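Local coordinates for putative isomerase (Streptomyces coelicolor A3, PDB 2OQH), which probably acts as a glucarate dehydratase-like enzyme of the enolase superfamily, removing water from D-glucarate to give 5-dehydro-4-deoxy-D-glucarate, at residues A64-G69 with H79-M84; I134-A139 with T172-G177; A166-G171 with A322-Y327; E253-A258 with A284-T289; H330-I335 with R363-V368. All coordinates share one frame; numbering follows the deposited sequence.

Contact 1 of 5, residues A64-G69 with H79-M84; sequences APDLIG and HRKQHM
Asp66 OD1 meets the end of Lys81 in a long salt bridge, 4.0 Å from Lys81 NZ, and no hydrogen bond joins the two side chains. The nearer atom is the methylene before the ammonium: Lys81 CE stands 3.4 Å from Asp66 OD1 and 3.7 Å from Asp66 CB, so the pull is one of charge over a distance and not of a directed N-H. Lys81 starts with CG anti to the backbone N (chi1 -169°) and runs extended as far as CE. This extended chain brings CE to the carboxylate, and the turn at chi4 (54°) leaves NZ farther from OD1. Lys81 is exposed, and solvent can probably share its charge. This pair belongs to the N-terminal domain of the mandelate racemase type, where a three-stranded antiparallel sheet packs against helices. Residues 64-69 leave helix 54-63, and residues 79-84 close helix 75-81. Beside the ion pair the contact becomes more buried. Gln82 is the first residue past its helix, and its amide comes beside Asp66, the amide and carboxylate planes 39° apart. Gln82 NE2 lies 4.0 Å from Asp66 CB and equally far from Asp66 OD2, too distant to bond; this nitrogen is buried and has no partner in the model. The Gln82 side chain also rests on Ile97 of helix 85-112. Next to Asp66, Leu67 packs on Val8 of strand 5-15 and Val100 of helix 85-112, tying its turn to both layers of the domain.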
# COMPACT_ATOMS: atom_id res chain seq x y z
N ALA A 64 -2.58 -22.14 -9.63
CA ALA A 64 -2.92 -23.13 -8.61
C ALA A 64 -2.40 -24.54 -8.87
O ALA A 64 -1.79 -25.15 -7.99
CB ALA A 64 -4.44 -23.17 -8.44
N PRO A 65 -2.64 -25.09 -10.06
CA PRO A 65 -2.15 -26.45 -10.33
C PRO A 65 -0.66 -26.60 -10.07
O PRO A 65 -0.20 -27.66 -9.64
CB PRO A 65 -2.50 -26.67 -11.80
CG PRO A 65 -3.72 -25.81 -11.99
CD PRO A 65 -3.36 -24.55 -11.23
N ASP A 66 0.10 -25.54 -10.32
CA ASP A 66 1.55 -25.58 -10.13
C ASP A 66 2.00 -25.58 -8.66
O ASP A 66 3.16 -25.88 -8.37
CB ASP A 66 2.22 -24.39 -10.86
CG ASP A 66 2.22 -24.55 -12.38
OD1 ASP A 66 2.65 -25.61 -12.88
OD2 ASP A 66 1.80 -23.59 -13.07
N LEU A 67 1.09 -25.26 -7.74
CA LEU A 67 1.43 -25.23 -6.31
C LEU A 67 1.08 -26.50 -5.55
O LEU A 67 1.57 -26.72 -4.44
CB LEU A 67 0.73 -24.06 -5.62
CG LEU A 67 1.21 -22.64 -5.92
CD1 LEU A 67 0.04 -21.68 -5.79
CD2 LEU A 67 2.34 -22.27 -4.96
N ILE A 68 0.21 -27.33 -6.12
CA ILE A 68 -0.18 -28.55 -5.44
C ILE A 68 1.00 -29.51 -5.29
O ILE A 68 1.62 -29.91 -6.27
CB ILE A 68 -1.32 -29.25 -6.19
CG1 ILE A 68 -2.52 -28.30 -6.27
CG2 ILE A 68 -1.72 -30.54 -5.48
CD1 ILE A 68 -2.98 -27.77 -4.91
N GLY A 69 1.31 -29.88 -4.05
CA GLY A 69 2.41 -30.80 -3.81
C GLY A 69 3.70 -30.10 -3.42
O GLY A 69 4.70 -30.75 -3.13
N HIS A 79 8.27 -18.08 -6.96
CA HIS A 79 8.43 -16.84 -7.71
C HIS A 79 9.18 -17.06 -9.01
O HIS A 79 8.78 -16.54 -10.05
CB HIS A 79 9.15 -15.80 -6.85
CG HIS A 79 8.28 -15.20 -5.80
ND1 HIS A 79 7.24 -14.34 -6.09
CD2 HIS A 79 8.26 -15.36 -4.45
CE1 HIS A 79 6.62 -14.01 -4.97
NE2 HIS A 79 7.22 -14.61 -3.96
N ARG A 80 10.26 -17.83 -8.97
CA ARG A 80 11.02 -18.07 -10.19
C ARG A 80 10.12 -18.77 -11.20
O ARG A 80 10.11 -18.45 -12.39
CB ARG A 80 12.26 -18.92 -9.89
CG ARG A 80 13.32 -18.21 -9.03
CD ARG A 80 14.06 -17.08 -9.77
NE ARG A 80 14.91 -17.61 -10.84
CZ ARG A 80 15.66 -16.87 -11.66
NH1 ARG A 80 15.69 -15.54 -11.53
NH2 ARG A 80 16.38 -17.46 -12.61
N LYS A 81 9.32 -19.72 -10.73
CA LYS A 81 8.41 -20.44 -11.61
C LYS A 81 7.39 -19.52 -12.30
O LYS A 81 6.99 -19.77 -13.44
CB LYS A 81 7.68 -21.53 -10.81
CG LYS A 81 6.92 -22.51 -11.66
CD LYS A 81 6.46 -23.71 -10.84
CE LYS A 81 5.76 -24.73 -11.72
NZ LYS A 81 6.62 -25.14 -12.88
N GLN A 82 6.98 -18.45 -11.62
CA GLN A 82 5.99 -17.53 -12.19
C GLN A 82 6.58 -16.20 -12.65
O GLN A 82 5.84 -15.22 -12.80
CB GLN A 82 4.90 -17.25 -11.15
CG GLN A 82 4.32 -18.47 -10.46
CD GLN A 82 3.66 -19.44 -11.41
OE1 GLN A 82 3.07 -19.03 -12.42
NE2 GLN A 82 3.74 -20.72 -11.10
N HIS A 83 7.88 -16.15 -12.89
CA HIS A 83 8.52 -14.90 -13.28
C HIS A 83 8.01 -14.23 -14.56
O HIS A 83 8.14 -13.02 -14.71
CB HIS A 83 10.04 -15.06 -13.38
CG HIS A 83 10.51 -15.72 -14.63
ND1 HIS A 83 10.26 -17.05 -14.92
CD2 HIS A 83 11.27 -15.26 -15.65
CE1 HIS A 83 10.84 -17.37 -16.06
NE2 HIS A 83 11.47 -16.30 -16.52
N MSE A 84 7.44 -15.00 -15.48
CA MSE A 84 6.96 -14.37 -16.69
C MSE A 84 5.51 -13.91 -16.58
O MSE A 84 5.02 -13.18 -17.44
CB MSE A 84 7.15 -15.29 -17.89
CG MSE A 84 8.62 -15.44 -18.33
SE MSE A 84 9.47 -13.75 -18.84
CE MSE A 84 8.71 -13.61 -20.61

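Contact 2 of 5, residues I134-A139 with T172-G177; sequences ITRADA and TTDCAG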
# COMPACT_ATOMS: atom_id res chain seq x y z
N ILE A 134 -7.19 13.43 1.79
CA ILE A 134 -8.25 14.40 1.55
C ILE A 134 -8.32 14.67 0.05
O ILE A 134 -7.29 14.84 -0.61
CB ILE A 134 -8.03 15.73 2.29
CG1 ILE A 134 -6.69 16.35 1.91
CG2 ILE A 134 -8.11 15.51 3.79
CD1 ILE A 134 -6.49 17.75 2.51
N THR A 135 -9.53 14.68 -0.49
CA THR A 135 -9.73 14.93 -1.92
C THR A 135 -10.72 16.07 -2.05
O THR A 135 -11.41 16.41 -1.08
CB THR A 135 -10.31 13.71 -2.65
OG1 THR A 135 -11.71 13.62 -2.37
CG2 THR A 135 -9.64 12.42 -2.18
N ARG A 136 -10.80 16.67 -3.23
CA ARG A 136 -11.73 17.77 -3.45
C ARG A 136 -13.16 17.27 -3.25
O ARG A 136 -14.07 18.06 -2.99
CB ARG A 136 -11.56 18.34 -4.86
CG ARG A 136 -10.21 18.98 -5.08
CD ARG A 136 -10.14 19.71 -6.40
NE ARG A 136 -8.86 20.39 -6.55
CZ ARG A 136 -8.62 21.36 -7.42
NH1 ARG A 136 -9.58 21.78 -8.24
NH2 ARG A 136 -7.42 21.93 -7.48
N ALA A 137 -13.34 15.96 -3.36
CA ALA A 137 -14.66 15.37 -3.18
C ALA A 137 -15.15 15.55 -1.76
O ALA A 137 -16.28 15.18 -1.45
CB ALA A 137 -14.62 13.89 -3.53
N ASP A 138 -14.31 16.11 -0.88
CA ASP A 138 -14.71 16.32 0.51
C ASP A 138 -15.36 17.69 0.70
O ASP A 138 -15.89 17.98 1.77
CB ASP A 138 -13.51 16.21 1.46
CG ASP A 138 -13.02 14.78 1.62
OD1 ASP A 138 -13.88 13.87 1.71
OD2 ASP A 138 -11.79 14.56 1.67
N ALA A 139 -15.32 18.53 -0.33
CA ALA A 139 -15.91 19.86 -0.27
C ALA A 139 -16.80 20.06 -1.49
O ALA A 139 -16.54 20.93 -2.32
CB ALA A 139 -14.82 20.91 -0.24
N THR A 172 -4.85 17.24 -8.68
CA THR A 172 -5.62 17.15 -9.91
C THR A 172 -4.84 17.84 -11.02
O THR A 172 -3.73 18.33 -10.80
CB THR A 172 -6.95 17.90 -9.78
OG1 THR A 172 -6.68 19.31 -9.67
CG2 THR A 172 -7.72 17.44 -8.55
N THR A 173 -5.43 17.89 -12.21
CA THR A 173 -4.80 18.55 -13.35
C THR A 173 -4.79 20.06 -13.14
O THR A 173 -4.22 20.80 -13.93
CB THR A 173 -5.54 18.25 -14.66
OG1 THR A 173 -6.92 18.62 -14.52
CG2 THR A 173 -5.44 16.77 -15.00
N ASP A 174 -5.44 20.51 -12.07
CA ASP A 174 -5.50 21.93 -11.72
C ASP A 174 -4.39 22.25 -10.73
O ASP A 174 -4.62 22.35 -9.52
CB ASP A 174 -6.89 22.25 -11.12
CG ASP A 174 -6.97 23.64 -10.48
OD1 ASP A 174 -6.30 24.57 -10.97
OD2 ASP A 174 -7.73 23.79 -9.49
N CYS A 175 -3.16 22.38 -11.25
CA CYS A 175 -1.98 22.67 -10.43
C CYS A 175 -2.19 23.85 -9.51
O CYS A 175 -1.96 23.75 -8.31
CB CYS A 175 -0.78 23.00 -11.31
SG CYS A 175 -0.57 21.92 -12.67
N ALA A 176 -2.58 24.97 -10.09
CA ALA A 176 -2.80 26.19 -9.31
C ALA A 176 -3.76 25.94 -8.16
O ALA A 176 -3.54 26.43 -7.06
CB ALA A 176 -3.34 27.31 -10.22
N GLY A 177 -4.81 25.18 -8.41
CA GLY A 177 -5.78 24.89 -7.37
C GLY A 177 -5.23 24.01 -6.27
O GLY A 177 -5.52 24.22 -5.09
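The capped N-terminus of helix 175-188 takes in the guanidinium of Arg136 through Asp174, whose two carboxylate oxygens do different work. Asp174 OD1 accepts a weak capping bond from Gly177 N at 3.0 Å, while Asp174 OD2 receives both terminal nitrogens of the arginine in a salt bridge, 2.8 Å from Arg136 NH2 and 3.0 Å from Arg136 NH1. This oxygen lies in the guanidinium plane, yet the two flat groups stand almost perpendicular, at 88°: NH1 meets the anti lone pair of OD2, and NH2 comes from above the carboxylate plane. The side chain of Arg136, extended from CG to NE, bridges the loops after strands 127-134 and 166-170, parallel neighbours of the TIM barrel. Thr172 OG1 sits over one guanidinium face, 3.5 Å from Arg136 NH2 but poorly angled for a bond; it accepts from Asp174 N in an ST turn. Arg136 NH2 has a second carboxylate partner in Asp178, one turn into the helix. A leucine at Arg136 would probably leave Asp174 OD2 and the Asp178 carboxylate without the positive mate they share. Gly177 lies close by, its C atom 3.3 Å from Arg136 NH2, and a CB here would run into that nitrogen.

Contact 3 of 5, residues A166-G171 with A322-Y327; sequences AVKLKG and AIDSMY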
# COMPACT_ATOMS: atom_id res chain seq x y z
N ALA A 166 -0.03 12.54 9.62
CA ALA A 166 0.22 13.01 8.26
C ALA A 166 -1.06 13.16 7.46
O ALA A 166 -2.04 12.45 7.69
CB ALA A 166 1.16 12.04 7.55
N VAL A 167 -1.03 14.09 6.51
CA VAL A 167 -2.17 14.35 5.64
C VAL A 167 -1.69 14.34 4.19
O VAL A 167 -0.62 14.85 3.89
CB VAL A 167 -2.81 15.73 5.93
CG1 VAL A 167 -3.90 16.01 4.89
CG2 VAL A 167 -3.40 15.75 7.33
N LYS A 168 -2.50 13.78 3.31
CA LYS A 168 -2.13 13.72 1.91
C LYS A 168 -3.27 14.20 1.01
O LYS A 168 -4.40 13.73 1.12
CB LYS A 168 -1.74 12.28 1.55
CG LYS A 168 -1.52 12.00 0.08
CD LYS A 168 -0.99 10.59 -0.07
CE LYS A 168 -1.06 10.09 -1.48
NZ LYS A 168 -2.46 9.85 -1.89
N LEU A 169 -2.96 15.15 0.14
CA LEU A 169 -3.95 15.69 -0.78
C LEU A 169 -3.88 15.03 -2.16
O LEU A 169 -2.80 14.90 -2.73
CB LEU A 169 -3.76 17.20 -0.96
CG LEU A 169 -4.61 17.86 -2.06
CD1 LEU A 169 -6.09 17.82 -1.68
CD2 LEU A 169 -4.15 19.28 -2.27
N LYS A 170 -5.02 14.61 -2.67
CA LYS A 170 -5.07 14.00 -4.00
C LYS A 170 -5.07 15.16 -4.99
O LYS A 170 -6.06 15.87 -5.12
CB LYS A 170 -6.34 13.17 -4.15
CG LYS A 170 -6.47 12.48 -5.50
CD LYS A 170 -7.73 11.61 -5.55
CE LYS A 170 -7.81 10.81 -6.85
NZ LYS A 170 -7.92 11.70 -8.06
N GLY A 171 -3.95 15.35 -5.67
CA GLY A 171 -3.85 16.44 -6.63
C GLY A 171 -4.68 16.19 -7.87
O GLY A 171 -5.14 15.08 -8.11
N ALA A 322 4.52 7.62 8.50
CA ALA A 322 3.12 7.27 8.61
C ALA A 322 2.77 6.73 7.23
O ALA A 322 2.86 7.47 6.25
CB ALA A 322 2.28 8.50 8.92
N ILE A 323 2.40 5.46 7.14
CA ILE A 323 2.08 4.85 5.85
C ILE A 323 0.74 5.28 5.30
O ILE A 323 -0.10 5.82 6.02
CB ILE A 323 2.07 3.31 5.93
CG1 ILE A 323 0.89 2.86 6.80
CG2 ILE A 323 3.39 2.80 6.51
CD1 ILE A 323 0.65 1.34 6.80
N ASP A 324 0.54 5.04 4.00
CA ASP A 324 -0.73 5.33 3.34
C ASP A 324 -1.59 4.12 3.65
O ASP A 324 -1.13 2.98 3.56
CB ASP A 324 -0.56 5.44 1.83
CG ASP A 324 -0.10 6.82 1.39
OD1 ASP A 324 -0.06 7.74 2.24
OD2 ASP A 324 0.20 6.99 0.18
N SER A 325 -2.83 4.35 4.05
CA SER A 325 -3.71 3.23 4.36
C SER A 325 -5.15 3.66 4.33
O SER A 325 -5.54 4.60 5.02
CB SER A 325 -3.39 2.67 5.75
OG SER A 325 -4.34 1.68 6.12
N MSE A 326 -5.93 2.99 3.50
CA MSE A 326 -7.34 3.32 3.41
C MSE A 326 -8.12 2.38 4.33
O MSE A 326 -9.33 2.23 4.19
CB MSE A 326 -7.85 3.18 1.97
CG MSE A 326 -7.41 4.31 1.04
SE MSE A 326 -7.11 6.02 1.95
CE MSE A 326 -5.18 6.04 1.83
N TYR A 327 -7.40 1.78 5.28
CA TYR A 327 -8.01 0.85 6.23
C TYR A 327 -9.03 1.52 7.15
O TYR A 327 -9.91 0.84 7.69
CB TYR A 327 -6.95 0.15 7.08
CG TYR A 327 -7.53 -0.91 8.00
CD1 TYR A 327 -8.10 -2.07 7.47
CD2 TYR A 327 -7.55 -0.74 9.38
CE1 TYR A 327 -8.68 -3.04 8.31
CE2 TYR A 327 -8.13 -1.71 10.23
CZ TYR A 327 -8.69 -2.86 9.68
OH TYR A 327 -9.28 -3.81 10.49
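Ala166 and Ala322 form the close-packed end of this contact, two buried methyl groups pointing at each other with Ala166 CB 4.0 Å from Ala322 CB. Here the CA atoms of the two segments come within 6.4 Å. Two residues on, at Lys168 and Asp324, the backbones have spread to 8.6 Å between CA atoms, and longer side chains span the gap. Strands 166-170 and 323-324 both run parallel to strand 127-134, one along each of its edges, so the side chains meet across it inside the TIM barrel. The Lys-Leu-Lys at the end of 166-170 is consistent with the Lys-X-Lys motif that many enolase superfamily members carry on the second barrel strand. Lys168, partly exposed, crosses Asp324 at about a right angle and touches it through its methylenes, with Lys168 CE 3.7 Å from Asp324 OD2. A bend at the last torsion (chi4 -70°) carries NZ past the carboxylate: Lys168 NZ and Asp324 OD2 are 4.4 Å apart, too far for a salt bridge. Each has a further long, weak ion pair, Lys168 with Asp197 and Asp324 with Arg195, and both side chains touch Glu223.

Contact 4 of 5, residues E253-A258 with A284-T289; sequences EDFAPA and AAHCET
The rings of Phe255 and His286 meet T-shaped, with the imidazole edge directed at the benzene face; their planes stand at 86° and their centroids are 5.0 Å apart. The leading edge atom is His286 CD2, which lies over the face toward the rim, 3.9 Å from Phe255 CD2. Alongside it, on the far part of the same ring, the methylene closes in: His286 CB is 3.6 Å from Phe255 CZ and makes an off-centre CH-pi contact 4.1 Å from the Phe255 ring centroid. Imidazole edge and methylene thus cover adjoining parts of the phenyl ring. Phe255 reaches across because its CG is anti to the backbone N (chi1 -158°), which carries the ring over to the neighbouring helix. His286 takes the other course, CG anti to its carbonyl carbon; this places the imidazole beside the phenyl ring, and the second torsion (61°) presents CD2 to it, while ND1 hydrogen-bonds to Ala282 O, one turn back in the same helix. That bond helps set the rotation of the imidazole and occupies one of its two nitrogens. Helices 252-260 and 277-289 belong to consecutive beta-alpha units of the TIM barrel, following the adjacent parallel strands 243-245 and 266-269, and they pack side by side on its outside. Around the pair the aromatic cluster widens, with Phe290 meeting the ring of Phe255 and Phe252 that of His286. On the inner side of helix 277-289, Ala284 and Cys287 settle on Met294 of strand 293-296.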
# COMPACT_ATOMS: atom_id res chain seq x y z
N GLU A 253 13.35 -3.96 -12.00
CA GLU A 253 13.92 -3.60 -13.30
C GLU A 253 13.96 -2.08 -13.48
O GLU A 253 14.71 -1.58 -14.31
CB GLU A 253 13.12 -4.23 -14.45
CG GLU A 253 13.33 -5.73 -14.58
CD GLU A 253 12.29 -6.56 -13.83
OE1 GLU A 253 11.82 -6.13 -12.75
OE2 GLU A 253 11.97 -7.66 -14.32
N ASP A 254 13.15 -1.37 -12.69
CA ASP A 254 13.10 0.10 -12.75
C ASP A 254 14.09 0.76 -11.80
O ASP A 254 14.43 1.92 -11.96
CB ASP A 254 11.72 0.62 -12.34
CG ASP A 254 10.62 0.20 -13.27
OD1 ASP A 254 10.90 -0.15 -14.44
OD2 ASP A 254 9.45 0.26 -12.83
N PHE A 255 14.55 0.01 -10.80
CA PHE A 255 15.44 0.56 -9.80
C PHE A 255 16.77 1.14 -10.27
O PHE A 255 17.04 2.31 -10.04
CB PHE A 255 15.71 -0.47 -8.70
CG PHE A 255 16.16 0.15 -7.42
CD1 PHE A 255 15.23 0.61 -6.49
CD2 PHE A 255 17.52 0.30 -7.14
CE1 PHE A 255 15.64 1.22 -5.30
CE2 PHE A 255 17.95 0.91 -5.96
CZ PHE A 255 17.01 1.37 -5.03
N ALA A 256 17.60 0.32 -10.90
CA ALA A 256 18.91 0.76 -11.38
C ALA A 256 18.79 2.01 -12.25
O ALA A 256 19.46 3.01 -12.01
CB ALA A 256 19.60 -0.36 -12.14
N PRO A 257 17.92 1.98 -13.28
CA PRO A 257 17.77 3.16 -14.13
C PRO A 257 17.36 4.41 -13.32
O PRO A 257 17.91 5.49 -13.52
CB PRO A 257 16.70 2.74 -15.13
CG PRO A 257 16.93 1.26 -15.25
CD PRO A 257 17.12 0.86 -13.81
N ALA A 258 16.41 4.25 -12.40
CA ALA A 258 15.96 5.37 -11.59
C ALA A 258 17.09 5.95 -10.75
O ALA A 258 17.17 7.17 -10.55
CB ALA A 258 14.81 4.94 -10.68
N ALA A 284 13.33 -2.56 0.83
CA ALA A 284 13.72 -1.77 1.99
C ALA A 284 15.25 -1.73 2.05
O ALA A 284 15.85 -0.69 2.33
CB ALA A 284 13.15 -2.38 3.26
N ALA A 285 15.87 -2.87 1.79
CA ALA A 285 17.32 -2.95 1.81
C ALA A 285 17.88 -2.00 0.73
O ALA A 285 18.80 -1.23 0.99
CB ALA A 285 17.78 -4.38 1.54
N HIS A 286 17.31 -2.08 -0.47
CA HIS A 286 17.74 -1.23 -1.58
C HIS A 286 17.66 0.25 -1.21
O HIS A 286 18.56 1.03 -1.53
CB HIS A 286 16.88 -1.48 -2.83
CG HIS A 286 17.26 -2.70 -3.60
ND1 HIS A 286 17.22 -3.97 -3.07
CD2 HIS A 286 17.65 -2.86 -4.90
CE1 HIS A 286 17.55 -4.85 -4.00
NE2 HIS A 286 17.82 -4.20 -5.12
N CYS A 287 16.57 0.65 -0.56
CA CYS A 287 16.41 2.04 -0.17
C CYS A 287 17.48 2.53 0.82
O CYS A 287 17.98 3.65 0.70
CB CYS A 287 15.02 2.27 0.42
SG CYS A 287 13.70 2.16 -0.78
N GLU A 288 17.82 1.69 1.79
CA GLU A 288 18.83 2.07 2.77
C GLU A 288 20.19 2.21 2.09
O GLU A 288 20.95 3.12 2.39
CB GLU A 288 18.91 1.04 3.89
CG GLU A 288 17.61 0.86 4.65
CD GLU A 288 17.77 -0.02 5.88
OE1 GLU A 288 18.45 -1.07 5.77
OE2 GLU A 288 17.22 0.32 6.94
N THR A 289 20.48 1.29 1.17
CA THR A 289 21.76 1.31 0.46
C THR A 289 21.92 2.59 -0.35
O THR A 289 23.00 3.16 -0.43
CB THR A 289 21.88 0.10 -0.50
OG1 THR A 289 21.86 -1.11 0.27
CG2 THR A 289 23.18 0.17 -1.31

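Contact 5 of 5, residues H330-I335 with R363-V368; sequences HADDII and RHYAGV
Asp332 is the first residue along 330-335 to touch residues 363-368 of helix 359-368, and it does so by a short hydrogen bond: Tyr365 OH donates to Asp332 OD2 at 2.5 Å. The phenol hydroxyl comes to the anti lone pair of that oxygen. Asp332 OD2 lies near the ring plane at its edge, also 3.3 Å from Tyr365 CE2, while the carboxylate itself is turned 67° against the ring. Asp332 points its carboxylate across with CG anti to the backbone N (chi1 -162°), and its other oxygen, OD1, forms a salt bridge with Lys361 of helix 359-368. The lysine would probably help keep the carboxylate ionised. Asp333, next in line, turns from the helix: its OD1 accepts from Ile334 N at 2.7 Å, and its OD2 takes a hydrogen bond from Gly303 N. Ile334 returns to the contact with a loose apolar touch, Ile334 CG2 lying 4.4 Å from Tyr365 CD2. The tyrosine ring is also covered from within its own helix, where His364 CD2 stands 3.5 Å above the centre of one face of the Tyr365 ring. A phenylalanine at Tyr365 would probably leave Asp332 OD2 without its donor and the carboxylate held from OD1 alone by Lys361. Tyr365 also packs on Val13 of strand 5-15, and its backbone bonds to Asn14. Helix 359-368 thus joins a loop of the barrel domain to the N-terminal sheet, as in the enolase superfamily, where the C-terminal segment returns to the N-terminal domain.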
# COMPACT_ATOMS: atom_id res chain seq x y z
N HIS A 330 -12.76 0.93 6.35
CA HIS A 330 -13.33 -0.40 6.42
C HIS A 330 -14.57 -0.48 7.29
O HIS A 330 -14.68 0.20 8.32
CB HIS A 330 -12.29 -1.40 6.93
CG HIS A 330 -12.29 -1.58 8.41
ND1 HIS A 330 -13.16 -2.43 9.06
CD2 HIS A 330 -11.53 -1.01 9.38
CE1 HIS A 330 -12.94 -2.38 10.36
NE2 HIS A 330 -11.96 -1.53 10.58
N ALA A 331 -15.50 -1.31 6.85
CA ALA A 331 -16.73 -1.57 7.58
C ALA A 331 -16.60 -3.05 7.94
O ALA A 331 -15.66 -3.43 8.64
CB ALA A 331 -17.95 -1.33 6.70
N ASP A 332 -17.49 -3.88 7.42
CA ASP A 332 -17.45 -5.31 7.70
C ASP A 332 -16.31 -5.96 6.90
O ASP A 332 -16.03 -5.55 5.77
CB ASP A 332 -18.80 -5.94 7.36
CG ASP A 332 -19.00 -7.30 8.01
OD1 ASP A 332 -18.44 -7.52 9.10
OD2 ASP A 332 -19.71 -8.14 7.42
N ASP A 333 -15.67 -6.96 7.48
CA ASP A 333 -14.55 -7.64 6.83
C ASP A 333 -14.66 -9.13 7.14
O ASP A 333 -15.42 -9.53 8.02
CB ASP A 333 -13.22 -7.11 7.39
CG ASP A 333 -12.06 -7.26 6.41
OD1 ASP A 333 -12.13 -8.16 5.54
OD2 ASP A 333 -11.08 -6.49 6.52
N ILE A 334 -13.90 -9.96 6.43
CA ILE A 334 -13.97 -11.39 6.69
C ILE A 334 -13.07 -11.82 7.83
O ILE A 334 -12.90 -13.00 8.08
CB ILE A 334 -13.66 -12.21 5.43
CG1 ILE A 334 -12.27 -11.88 4.89
CG2 ILE A 334 -14.70 -11.91 4.36
CD1 ILE A 334 -11.96 -12.64 3.62
N ILE A 335 -12.50 -10.85 8.54
CA ILE A 335 -11.67 -11.17 9.69
C ILE A 335 -12.02 -10.19 10.80
O ILE A 335 -12.80 -9.27 10.60
CB ILE A 335 -10.14 -11.07 9.40
CG1 ILE A 335 -9.70 -9.61 9.34
CG2 ILE A 335 -9.82 -11.76 8.09
CD1 ILE A 335 -8.19 -9.42 9.37
N ARG A 363 -18.03 -16.45 2.19
CA ARG A 363 -18.98 -17.02 1.25
C ARG A 363 -20.07 -15.99 0.96
O ARG A 363 -20.51 -15.84 -0.17
CB ARG A 363 -19.58 -18.30 1.83
CG ARG A 363 -20.11 -19.26 0.78
CD ARG A 363 -20.64 -20.54 1.40
NE ARG A 363 -21.61 -20.27 2.46
CZ ARG A 363 -21.32 -20.26 3.76
NH1 ARG A 363 -20.08 -20.53 4.17
NH2 ARG A 363 -22.26 -19.96 4.65
N HIS A 364 -20.48 -15.25 1.99
CA HIS A 364 -21.52 -14.23 1.82
C HIS A 364 -21.11 -13.13 0.84
O HIS A 364 -21.83 -12.82 -0.11
CB HIS A 364 -21.85 -13.60 3.18
CG HIS A 364 -22.76 -12.41 3.10
ND1 HIS A 364 -24.07 -12.49 2.70
CD2 HIS A 364 -22.54 -11.10 3.38
CE1 HIS A 364 -24.62 -11.29 2.73
NE2 HIS A 364 -23.71 -10.43 3.15
N TYR A 365 -19.93 -12.55 1.05
CA TYR A 365 -19.46 -11.48 0.18
C TYR A 365 -19.02 -11.91 -1.20
O TYR A 365 -18.83 -11.07 -2.07
CB TYR A 365 -18.37 -10.69 0.89
CG TYR A 365 -18.95 -9.89 2.03
CD1 TYR A 365 -19.82 -8.84 1.78
CD2 TYR A 365 -18.69 -10.23 3.36
CE1 TYR A 365 -20.42 -8.13 2.82
CE2 TYR A 365 -19.29 -9.53 4.41
CZ TYR A 365 -20.16 -8.48 4.13
OH TYR A 365 -20.78 -7.79 5.15
N ALA A 366 -18.86 -13.22 -1.40
CA ALA A 366 -18.49 -13.72 -2.72
C ALA A 366 -19.78 -13.74 -3.52
O ALA A 366 -19.76 -13.60 -4.75
CB ALA A 366 -17.91 -15.12 -2.62
N GLY A 367 -20.90 -13.91 -2.82
CA GLY A 367 -22.20 -13.94 -3.47
C GLY A 367 -22.64 -12.54 -3.86
O GLY A 367 -23.37 -12.35 -4.85
N VAL A 368 -22.19 -11.56 -3.09
CA VAL A 368 -22.51 -10.18 -3.36
C VAL A 368 -21.82 -9.79 -4.65
O VAL A 368 -22.40 -9.12 -5.51
CB VAL A 368 -22.01 -9.27 -2.24
CG1 VAL A 368 -22.49 -7.85 -2.47
CG2 VAL A 368 -22.50 -9.80 -0.90

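Contact 3 is the deeply buried one, inside the barrel, where small methyls pack and charges approach without bonding. Contact 2 lies at the surface, and its true salt bridge joins the loops that follow strands 127-134 and 166-170; Ile134, at the end of the first of these strands, bonds through N and O to Lys168 and Lys170 of contact 3. Contacts 1, 4 and 5 are partly buried. Contact 4, on the barrel's outer helices, relies on aromatic packing. Contact 1, in the N-terminal domain, has only a long ion pair, and contact 5 a short phenol-carboxylate bond where the two domains meet. Contacts 4 and 5 lie on opposite sides of the chain's centre, about 37 Å apart between centres.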